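Local coordinates for glycine betaine, L-proline ABC transporter, glycine/betaine/L-proline-binding protein (ProX) (Borrelia burgdorferi, PDB 3TMG) that binds glycine betaine and probably delivers it to an ABC-type membrane transporter for uptake, at residues 89-94 and 211-216; 229-234 and 268-273; 37-42 and 222-227. All coordinates share one frame; numbering follows the deposited sequence. Where two conformers were deposited one is given.

Contact 1 (89-94 and 211-216); sequences VDLGAN and TLVRLG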
loop_
_atom_site.group_PDB
_atom_site.type_symbol
_atom_site.label_atom_id
_atom_site.label_comp_id
_atom_site.label_asym_id
_atom_site.label_seq_id
_atom_site.Cartn_x
_atom_site.Cartn_y
_atom_site.Cartn_z
ATOM N N VAL A 89 7.709 -16.180 -5.491
ATOM C CA VAL A 89 8.601 -15.605 -6.518
ATOM C C VAL A 89 8.383 -14.097 -6.566
ATOM O O VAL A 89 7.255 -13.654 -6.744
ATOM C CB VAL A 89 8.335 -16.161 -7.941
ATOM C CG1 VAL A 89 9.407 -15.648 -8.893
ATOM C CG2 VAL A 89 8.352 -17.685 -7.952
ATOM N N ASP A 90 9.454 -13.325 -6.420
ATOM C CA ASP A 90 9.344 -11.877 -6.443
ATOM C C ASP A 90 9.583 -11.437 -7.884
ATOM O O ASP A 90 10.703 -11.599 -8.391
ATOM C CB ASP A 90 10.416 -11.291 -5.522
ATOM C CG ASP A 90 10.322 -9.756 -5.373
ATOM O OD1 ASP A 90 9.738 -9.063 -6.245
ATOM O OD2 ASP A 90 10.841 -9.243 -4.338
ATOM N N LEU A 91 8.569 -10.870 -8.539
ATOM C CA LEU A 91 8.703 -10.587 -9.981
ATOM C C LEU A 91 9.345 -9.230 -10.287
ATOM O O LEU A 91 9.678 -8.953 -11.441
ATOM C CB LEU A 91 7.369 -10.711 -10.703
ATOM C CG LEU A 91 6.650 -12.050 -10.564
ATOM C CD1 LEU A 91 5.354 -12.077 -11.381
ATOM C CD2 LEU A 91 7.564 -13.213 -10.934
ATOM N N GLY A 92 9.546 -8.412 -9.250
ATOM C CA GLY A 92 10.033 -7.039 -9.425
ATOM C C GLY A 92 8.992 -6.026 -9.010
ATOM O O GLY A 92 7.990 -6.412 -8.412
ATOM N N ALA A 93 9.205 -4.742 -9.344
ATOM C CA ALA A 93 8.364 -3.651 -8.832
ATOM C C ALA A 93 7.209 -3.452 -9.781
ATOM O O ALA A 93 7.408 -3.486 -11.001
ATOM C CB ALA A 93 9.168 -2.337 -8.730
ATOM N N ASN A 94 6.016 -3.216 -9.229
ATOM C CA ASN A 94 4.901 -2.702 -10.060
ATOM C C ASN A 94 4.723 -1.182 -9.924
ATOM O O ASN A 94 3.928 -0.570 -10.655
ATOM C CB ASN A 94 3.587 -3.427 -9.730
ATOM C CG ASN A 94 3.161 -3.262 -8.286
ATOM O OD1 ASN A 94 2.949 -2.143 -7.811
ATOM N ND2 ASN A 94 2.998 -4.383 -7.592
ATOM N N THR A 211 5.409 -7.190 -6.947
ATOM C CA THR A 211 4.402 -8.174 -7.287
ATOM C C THR A 211 5.045 -9.530 -6.948
ATOM O O THR A 211 6.150 -9.839 -7.409
ATOM C CB THR A 211 4.075 -8.126 -8.802
ATOM O OG1 THR A 211 3.426 -6.874 -9.106
ATOM C CG2 THR A 211 3.110 -9.284 -9.175
ATOM N N LEU A 212 4.383 -10.300 -6.093
ATOM C CA LEU A 212 4.860 -11.639 -5.772
ATOM C C LEU A 212 3.837 -12.656 -6.234
ATOM O O LEU A 212 2.625 -12.414 -6.129
ATOM C CB LEU A 212 5.089 -11.809 -4.272
ATOM C CG LEU A 212 5.705 -10.630 -3.524
ATOM C CD1 LEU A 212 5.650 -10.859 -2.017
ATOM C CD2 LEU A 212 7.140 -10.313 -3.961
ATOM N N VAL A 213 4.307 -13.816 -6.707
ATOM C CA VAL A 213 3.390 -14.876 -7.144
ATOM C C VAL A 213 3.814 -16.192 -6.481
ATOM O O VAL A 213 4.938 -16.344 -6.018
ATOM C CB VAL A 213 3.335 -15.035 -8.693
ATOM C CG1 VAL A 213 2.829 -13.777 -9.370
ATOM C CG2 VAL A 213 4.700 -15.433 -9.260
ATOM N N ARG A 214 2.887 -17.126 -6.402
ATOM C CA ARG A 214 3.175 -18.425 -5.785
ATOM C C ARG A 214 4.193 -19.208 -6.627
ATOM O O ARG A 214 4.257 -19.014 -7.826
ATOM C CB ARG A 214 1.895 -19.240 -5.599
ATOM C CG ARG A 214 1.083 -19.504 -6.854
ATOM C CD ARG A 214 -0.063 -20.469 -6.576
ATOM N NE ARG A 214 -0.746 -20.877 -7.801
ATOM C CZ ARG A 214 -0.372 -21.886 -8.592
ATOM N NH1 ARG A 214 0.690 -22.627 -8.289
ATOM N NH2 ARG A 214 -1.101 -22.170 -9.679
ATOM N N LEU A 215 4.937 -20.107 -5.979
ATOM C CA LEU A 215 5.883 -21.021 -6.629
ATOM C C LEU A 215 5.453 -21.667 -7.969
ATOM O O LEU A 215 6.239 -21.711 -8.914
ATOM C CB LEU A 215 6.332 -22.129 -5.642
ATOM C CG LEU A 215 7.217 -21.691 -4.463
ATOM C CD1 LEU A 215 7.721 -22.870 -3.647
ATOM C CD2 LEU A 215 8.381 -20.820 -4.922
ATOM N N GLY A 216 4.238 -22.176 -8.074
ATOM C CA GLY A 216 3.934 -22.966 -9.300
ATOM C C GLY A 216 3.236 -22.186 -10.412
ATOM O O GLY A 216 2.880 -22.763 -11.429
#
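Val89 and Val213 face each other as an antiparallel hydrogen-bonded pair. Val89 N donates to Val213 O at 2.8 Å, and Val213 N returns a bond to Val89 O. Two residues along, Leu91 N reaches Thr211 O at 2.9 Å. Thr211 N then donates to Gly92 O at 3.1 Å. Between these bonds Asp90 and Leu212 form a non-hydrogen-bonded pair, with CA atoms 4.5 Å apart.

The side chains of Val89, Thr211 and Val213 share one face of the sheet. There Leu91 CD1 touches Val213 CG1 at 3.6 Å, and the two side chains cross at about a right angle. On the other face Leu212 CD2 packs against the carboxylate carbon of Asp90, Asp90 CG, at 3.5 Å. The strands belong to the antiparallel sheet of a periplasmic-binding-protein fold, in which 207-214 lies between 88-105 and 67-73.

At the end of the ladder the chain turns a corner at Asn94. Asn94 CG sits between its own backbone N and carbonyl carbon (chi1 60°), which brings the amide back to Thr211. Asn94 ND2 donates to Thr211 OG1 at 2.9 Å, nearly straight and in the amide plane. The same nitrogen also bonds Val69 O on the neighbouring strand.

Asp90 OD1 accepts from Gly92 N at 3.1 Å in an Asx turn, and is also hydrogen-bonded to His210 ND1. Tyr81 OH holds Asp90 OD2. Beyond the first shell, Phe228 of helix 222-230 packs on Thr211 and Val213, while Tyr57 and Leu60 of helix 53-61 meet Leu212.

Contact 2 (229-234 and 268-273); sequences DHFYWS and KTWVPE
His230 and Trp270 bring the two backbones together, with CA atoms 4.7 Å apart, where helix 222-230 ends and the chain after helix 264-268 makes a type I turn from Lys268 to Val271. The indole of Trp270 carries most of the contact. Phe231 CA sits over its five-membered ring, 3.9 Å from the centroid and close to the ring normal, a CH-pi contact. The Phe231 ring follows over the six-membered part. It presents its edge to the indole face in a T-shaped pair, with centroids 4.9 Å apart and planes at 80°. Phe231 CE1 comes within 3.7 Å of Trp270 CH2. With Phe231 CG anti to the backbone N (chi1 172°), the ring runs alongside Trp270, pointing the same way.

The indole nitrogen has a backbone partner. Trp270 NE1 donates to Tyr232 O at 3.1 Å, but the bond is weak, bent to 127° at the hydrogen. Trp270 CD1 also lies 3.2 Å from His230 O. This buried tryptophan from the C-terminal part of the chain packs on the exit of helix 222-230, in the same lobe of this two-lobed binding-protein fold as helix 26-41. Val34 of that helix touches Trp270, and Leu35 touches Phe231.

His230 meets the turn through its CB, 3.6 Å from Trp270 O. Its ring is held from within its own helix: ND1 bonds Tyr226 O, and the ring stacks with Tyr226. At the far end, Trp233 CB packs loosely on Trp270 CZ2 at 4.4 Å. Phe231 lies between the two indoles, its edge toward Trp270 and its CZ over one face of Trp233. Thr269 OG1 bonds Ile266 O, tying the turn back to the preceding helix.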
loop_
_atom_site.group_PDB
_atom_site.type_symbol
_atom_site.label_atom_id
_atom_site.label_comp_id
_atom_site.label_asym_id
_atom_site.label_seq_id
_atom_site.Cartn_x
_atom_site.Cartn_y
_atom_site.Cartn_z
ATOM N N ASP A 229 3.510 -10.343 -14.059
ATOM C CA ASP A 229 4.889 -9.976 -14.415
ATOM C C ASP A 229 4.960 -8.617 -15.146
ATOM O O ASP A 229 5.983 -7.930 -15.074
ATOM C CB ASP A 229 5.482 -11.106 -15.277
ATOM C CG ASP A 229 7.003 -11.047 -15.390
ATOM O OD1 ASP A 229 7.721 -10.571 -14.482
ATOM O OD2 ASP A 229 7.481 -11.491 -16.426
ATOM N N HIS A 230 3.877 -8.207 -15.809
ATOM C CA HIS A 230 3.856 -6.981 -16.598
ATOM C C HIS A 230 3.131 -5.821 -15.980
ATOM O O HIS A 230 3.283 -4.697 -16.436
ATOM C CB HIS A 230 3.302 -7.249 -18.029
ATOM C CG HIS A 230 4.238 -8.065 -18.896
ATOM N ND1 HIS A 230 4.337 -9.408 -18.790
ATOM C CD2 HIS A 230 5.129 -7.678 -19.909
ATOM C CE1 HIS A 230 5.251 -9.851 -19.696
ATOM N NE2 HIS A 230 5.724 -8.789 -20.366
ATOM N N PHE A 231 2.353 -6.044 -14.918
ATOM C CA PHE A 231 1.622 -4.957 -14.266
ATOM C C PHE A 231 2.609 -3.887 -13.739
ATOM O O PHE A 231 3.484 -4.198 -12.946
ATOM C CB PHE A 231 0.798 -5.513 -13.110
ATOM C CG PHE A 231 0.155 -4.451 -12.255
ATOM C CD1 PHE A 231 -0.769 -3.582 -12.806
ATOM C CD2 PHE A 231 0.488 -4.326 -10.902
ATOM C CE1 PHE A 231 -1.363 -2.593 -12.007
ATOM C CE2 PHE A 231 -0.103 -3.332 -10.086
ATOM C CZ PHE A 231 -1.019 -2.477 -10.641
ATOM N N TYR A 232 2.403 -2.639 -14.133
ATOM C CA TYR A 232 3.269 -1.546 -13.693
ATOM C C TYR A 232 2.468 -0.266 -13.846
ATOM O O TYR A 232 1.784 -0.070 -14.869
ATOM C CB TYR A 232 4.559 -1.452 -14.566
ATOM C CG TYR A 232 5.524 -0.461 -13.977
ATOM C CD1 TYR A 232 5.444 0.915 -14.301
ATOM C CD2 TYR A 232 6.437 -0.881 -13.010
ATOM C CE1 TYR A 232 6.315 1.832 -13.704
ATOM C CE2 TYR A 232 7.293 -0.003 -12.403
ATOM C CZ TYR A 232 7.236 1.340 -12.752
ATOM O OH TYR A 232 8.106 2.151 -12.083
ATOM N N TRP A 233 2.545 0.609 -12.857
ATOM C CA TRP A 233 1.955 1.935 -13.058
ATOM C C TRP A 233 2.606 2.994 -12.203
ATOM O O TRP A 233 3.506 2.680 -11.400
ATOM C CB TRP A 233 0.428 1.874 -12.866
ATOM C CG TRP A 233 -0.063 1.478 -11.489
ATOM C CD1 TRP A 233 0.665 1.011 -10.388
ATOM C CD2 TRP A 233 -1.450 1.554 -11.036
ATOM N NE1 TRP A 233 -0.183 0.780 -9.319
ATOM C CE2 TRP A 233 -1.464 1.126 -9.648
ATOM C CE3 TRP A 233 -2.656 1.932 -11.653
ATOM C CZ2 TRP A 233 -2.639 1.092 -8.896
ATOM C CZ3 TRP A 233 -3.837 1.888 -10.901
ATOM C CH2 TRP A 233 -3.827 1.468 -9.554
ATOM N N SER A 234 2.104 4.234 -12.352
ATOM C CA SER A 234 2.762 5.426 -11.823
ATOM C C SER A 234 1.745 6.394 -11.219
ATOM O O SER A 234 0.543 6.220 -11.375
ATOM C CB SER A 234 3.556 6.124 -12.942
ATOM O OG SER A 234 4.367 5.198 -13.622
ATOM N N LYS A 268 -3.309 -2.658 -22.024
ATOM C CA LYS A 268 -2.814 -3.518 -23.081
ATOM C C LYS A 268 -1.394 -3.997 -22.863
ATOM O O LYS A 268 -1.086 -5.141 -23.153
ATOM C CB LYS A 268 -2.935 -2.848 -24.457
ATOM C CG LYS A 268 -4.324 -2.925 -25.059
ATOM C CD LYS A 268 -4.229 -2.462 -26.507
ATOM C CE LYS A 268 -5.602 -2.098 -27.020
ATOM N NZ LYS A 268 -5.434 -1.434 -28.345
ATOM N N THR A 269 -0.531 -3.129 -22.369
ATOM C CA THR A 269 0.848 -3.530 -22.113
ATOM C C THR A 269 0.989 -4.624 -21.057
ATOM O O THR A 269 2.042 -5.259 -20.953
ATOM C CB THR A 269 1.792 -2.342 -21.767
ATOM O OG1 THR A 269 1.545 -1.861 -20.440
ATOM C CG2 THR A 269 1.680 -1.218 -22.807
ATOM N N TRP A 270 -0.061 -4.863 -20.270
ATOM C CA TRP A 270 0.089 -5.822 -19.183
ATOM C C TRP A 270 -0.310 -7.209 -19.588
ATOM O O TRP A 270 -0.145 -8.163 -18.794
ATOM C CB TRP A 270 -0.713 -5.414 -17.949
ATOM C CG TRP A 270 -0.461 -4.003 -17.426
ATOM C CD1 TRP A 270 0.687 -3.209 -17.531
ATOM C CD2 TRP A 270 -1.409 -3.229 -16.637
ATOM N NE1 TRP A 270 0.493 -1.993 -16.876
ATOM C CE2 TRP A 270 -0.770 -1.960 -16.334
ATOM C CE3 TRP A 270 -2.735 -3.468 -16.172
ATOM C CZ2 TRP A 270 -1.430 -0.969 -15.609
ATOM C CZ3 TRP A 270 -3.357 -2.480 -15.418
ATOM C CH2 TRP A 270 -2.720 -1.264 -15.138
ATOM N N VAL A 271 -0.891 -7.332 -20.791
ATOM C CA VAL A 271 -1.563 -8.587 -21.153
ATOM C C VAL A 271 -0.878 -9.262 -22.351
ATOM O O VAL A 271 -0.279 -8.573 -23.188
ATOM C CB VAL A 271 -3.116 -8.444 -21.374
ATOM C CG1 VAL A 271 -3.818 -7.806 -20.183
ATOM C CG2 VAL A 271 -3.489 -7.740 -22.692
ATOM N N PRO A 272 -0.975 -10.606 -22.447
ATOM C CA PRO A 272 -0.367 -11.272 -23.607
ATOM C C PRO A 272 -0.989 -10.783 -24.916
ATOM O O PRO A 272 -2.164 -10.390 -24.954
ATOM C CB PRO A 272 -0.714 -12.766 -23.369
ATOM C CG PRO A 272 -0.852 -12.866 -21.878
ATOM C CD PRO A 272 -1.547 -11.586 -21.507
ATOM N N GLU A 273 -0.190 -10.832 -25.977
ATOM C CA GLU A 273 -0.577 -10.402 -27.320
ATOM C C GLU A 273 -1.991 -10.834 -27.706
ATOM O O GLU A 273 -2.818 -10.022 -28.121
ATOM C CB GLU A 273 0.453 -10.968 -28.327
ATOM C CG GLU A 273 0.222 -10.564 -29.769
ATOM C CD GLU A 273 0.193 -9.064 -29.956
ATOM O OE1 GLU A 273 0.986 -8.349 -29.314
ATOM O OE2 GLU A 273 -0.630 -8.605 -30.767
#

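Contact 3 (37-42 and 222-227); sequences VVFEKM and FDAYYV
The Phe39 ring reaches from helix 26-41 toward helix 222-230, with Ala224 O at its edge in the ring plane. Val227 and the backbone of Ala224 approach the ring obliquely. Phe39 CZ is 3.6 Å from Val227 CB, and Phe39 CE1 is 3.7 Å from Ala224 CA. The Ala224 methyl adds a further touch, Ala224 CB lying 4.0 Å from Phe39 CE1. Elsewhere around the ring, Tyr44 meets it at a steep angle, and Val18 and Ile20 of strand 16-22 also touch Phe39.

Val227 comes at Phe39 from the opposite direction. With its CG1 anti to the backbone N (chi1 177°), both methyls touch the ring, and CG2 also reaches Met42. Met42 slides past Val227, its SD 3.6 Å from Val227 CG2. The Met42 side chain bends at chi3 (54°), and Met42 CE also rests near Val227 CG2, at 3.7 Å. Val38 CG1 makes a looser contact with Val227 CG1 at 4.3 Å.

The short helix segments run roughly antiparallel, at 148°, with axes 11.5 Å apart. Side chains therefore bridge the separation between two helices of one lobe of the fold. The polar end of Asp223 turns to Tyr275 OH instead. The joint itself is apolar, so it relies on the fit of ring, thioether and methyl groups.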
loop_
_atom_site.group_PDB
_atom_site.type_symbol
_atom_site.label_atom_id
_atom_site.label_comp_id
_atom_site.label_asym_id
_atom_site.label_seq_id
_atom_site.Cartn_x
_atom_site.Cartn_y
_atom_site.Cartn_z
ATOM N N VAL A 37 -10.440 -6.568 -12.778
ATOM C CA VAL A 37 -11.127 -6.182 -14.032
ATOM C C VAL A 37 -10.366 -6.684 -15.269
ATOM O O VAL A 37 -10.957 -7.253 -16.181
ATOM C CB VAL A 37 -11.362 -4.651 -14.074
ATOM C CG1 VAL A 37 -11.899 -4.225 -15.437
ATOM C CG2 VAL A 37 -12.358 -4.271 -12.972
ATOM N N VAL A 38 -9.049 -6.502 -15.276
ATOM C CA VAL A 38 -8.197 -7.008 -16.352
ATOM C C VAL A 38 -8.359 -8.537 -16.547
ATOM O O VAL A 38 -8.645 -8.996 -17.684
ATOM C CB VAL A 38 -6.731 -6.634 -16.081
ATOM C CG1 VAL A 38 -5.831 -7.297 -17.100
ATOM C CG2 VAL A 38 -6.580 -5.115 -16.100
ATOM N N PHE A 39 -8.236 -9.315 -15.456
ATOM C CA PHE A 39 -8.412 -10.772 -15.541
ATOM C C PHE A 39 -9.835 -11.178 -15.981
ATOM O O PHE A 39 -10.009 -12.121 -16.756
ATOM C CB PHE A 39 -8.030 -11.464 -14.242
ATOM C CG PHE A 39 -6.562 -11.621 -14.042
ATOM C CD1 PHE A 39 -5.785 -12.308 -14.974
ATOM C CD2 PHE A 39 -5.939 -11.129 -12.895
ATOM C CE1 PHE A 39 -4.408 -12.458 -14.774
ATOM C CE2 PHE A 39 -4.584 -11.291 -12.693
ATOM C CZ PHE A 39 -3.806 -11.954 -13.635
ATOM N N GLU A 40 -10.856 -10.478 -15.487
ATOM C CA GLU A 40 -12.220 -10.720 -15.956
ATOM C C GLU A 40 -12.353 -10.541 -17.462
ATOM O O GLU A 40 -13.005 -11.383 -18.127
ATOM C CB GLU A 40 -13.246 -9.849 -15.248
ATOM C CG GLU A 40 -13.447 -10.235 -13.792
ATOM C CD GLU A 40 -14.326 -9.255 -13.018
ATOM O OE1 GLU A 40 -14.610 -8.134 -13.489
ATOM O OE2 GLU A 40 -14.743 -9.617 -11.905
ATOM N N LYS A 41 -11.774 -9.463 -17.995
ATOM C CA LYS A 41 -11.865 -9.220 -19.436
ATOM C C LYS A 41 -11.135 -10.278 -20.251
ATOM O O LYS A 41 -11.529 -10.553 -21.398
ATOM C CB LYS A 41 -11.420 -7.826 -19.803
ATOM C CG LYS A 41 -12.506 -6.813 -19.509
ATOM C CD LYS A 41 -11.938 -5.416 -19.473
ATOM C CE LYS A 41 -11.771 -4.880 -20.890
ATOM N NZ LYS A 41 -12.967 -5.228 -21.717
ATOM N N MET A 42 -10.090 -10.869 -19.652
ATOM C CA MET A 42 -9.413 -12.052 -20.196
ATOM C C MET A 42 -10.170 -13.378 -19.993
ATOM O O MET A 42 -9.695 -14.428 -20.449
ATOM C CB MET A 42 -7.994 -12.197 -19.626
ATOM C CG MET A 42 -7.057 -11.054 -19.970
ATOM S SD MET A 42 -5.523 -10.997 -19.024
ATOM C CE MET A 42 -4.834 -12.646 -19.290
ATOM N N PHE A 222 0.463 -19.632 -17.434
ATOM C CA PHE A 222 1.389 -18.656 -17.927
ATOM C C PHE A 222 0.755 -17.314 -18.258
ATOM O O PHE A 222 1.411 -16.276 -18.108
ATOM C CB PHE A 222 2.188 -19.181 -19.145
ATOM C CG PHE A 222 3.298 -18.253 -19.540
ATOM C CD1 PHE A 222 4.284 -17.922 -18.625
ATOM C CD2 PHE A 222 3.315 -17.645 -20.789
ATOM C CE1 PHE A 222 5.302 -17.018 -18.955
ATOM C CE2 PHE A 222 4.338 -16.777 -21.145
ATOM C CZ PHE A 222 5.329 -16.459 -20.231
ATOM N N ASP A 223 -0.490 -17.322 -18.735
ATOM C CA ASP A 223 -1.206 -16.073 -18.996
ATOM C C ASP A 223 -1.383 -15.228 -17.727
ATOM O O ASP A 223 -1.201 -13.980 -17.774
ATOM C CB ASP A 223 -2.553 -16.353 -19.653
ATOM C CG ASP A 223 -2.409 -16.859 -21.090
ATOM O OD1 ASP A 223 -1.326 -16.725 -21.692
ATOM O OD2 ASP A 223 -3.392 -17.387 -21.598
ATOM N N ALA A 224 -1.728 -15.882 -16.606
ATOM C CA ALA A 224 -1.897 -15.160 -15.332
ATOM C C ALA A 224 -0.547 -14.673 -14.832
ATOM O O ALA A 224 -0.437 -13.540 -14.391
ATOM C CB ALA A 224 -2.591 -15.992 -14.247
ATOM N N TYR A 225 0.472 -15.531 -14.913
ATOM C CA TYR A 225 1.854 -15.134 -14.601
ATOM C C TYR A 225 2.284 -13.897 -15.382
ATOM O O TYR A 225 2.838 -12.952 -14.804
ATOM C CB TYR A 225 2.802 -16.300 -14.883
ATOM C CG TYR A 225 4.249 -16.003 -14.582
ATOM C CD1 TYR A 225 5.067 -15.392 -15.535
ATOM C CD2 TYR A 225 4.799 -16.307 -13.338
ATOM C CE1 TYR A 225 6.409 -15.098 -15.258
ATOM C CE2 TYR A 225 6.137 -16.033 -13.054
ATOM C CZ TYR A 225 6.943 -15.435 -14.019
ATOM O OH TYR A 225 8.281 -15.129 -13.755
ATOM N N TYR A 226 2.011 -13.898 -16.684
ATOM C CA TYR A 226 2.391 -12.797 -17.565
ATOM C C TYR A 226 1.785 -11.479 -17.088
ATOM O O TYR A 226 2.488 -10.481 -17.026
ATOM C CB TYR A 226 1.960 -13.125 -19.009
ATOM C CG TYR A 226 2.337 -12.106 -20.061
ATOM C CD1 TYR A 226 1.708 -10.852 -20.101
ATOM C CD2 TYR A 226 3.312 -12.405 -21.050
ATOM C CE1 TYR A 226 2.042 -9.920 -21.064
ATOM C CE2 TYR A 226 3.639 -11.489 -22.031
ATOM C CZ TYR A 226 2.991 -10.266 -22.043
ATOM O OH TYR A 226 3.350 -9.347 -23.006
ATOM N N VAL A 227 0.497 -11.474 -16.710
ATOM C CA VAL A 227 -0.125 -10.241 -16.233
ATOM C C VAL A 227 0.549 -9.760 -14.930
ATOM O O VAL A 227 0.906 -8.578 -14.806
ATOM C CB VAL A 227 -1.640 -10.405 -16.029
ATOM C CG1 VAL A 227 -2.246 -9.137 -15.471
ATOM C CG2 VAL A 227 -2.298 -10.795 -17.353
#

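How the contacts relate
Helix 222-230 ties the three contacts together. Contacts 2 and 3 both use it, and their centres are about 9 Å apart; Tyr226 CE1 of contact 3 lies 3.3 Å from Val271 C of contact 2. The centre of contact 1 is about 14 Å from each of the other centres. Asn94 O probably accepts a hydrogen bond from Trp233 N at 2.9 Å, joining contact 1 to contact 2. Toward contact 3, Leu91 CD2 packs on Tyr225 OH at 3.5 Å. Along the chain, contact 1 is nested within the loop closed by contact 3. None lines the betaine pocket: the side chains of Asn94 and Trp233 are about 11 and 12 Å from the bound ligand.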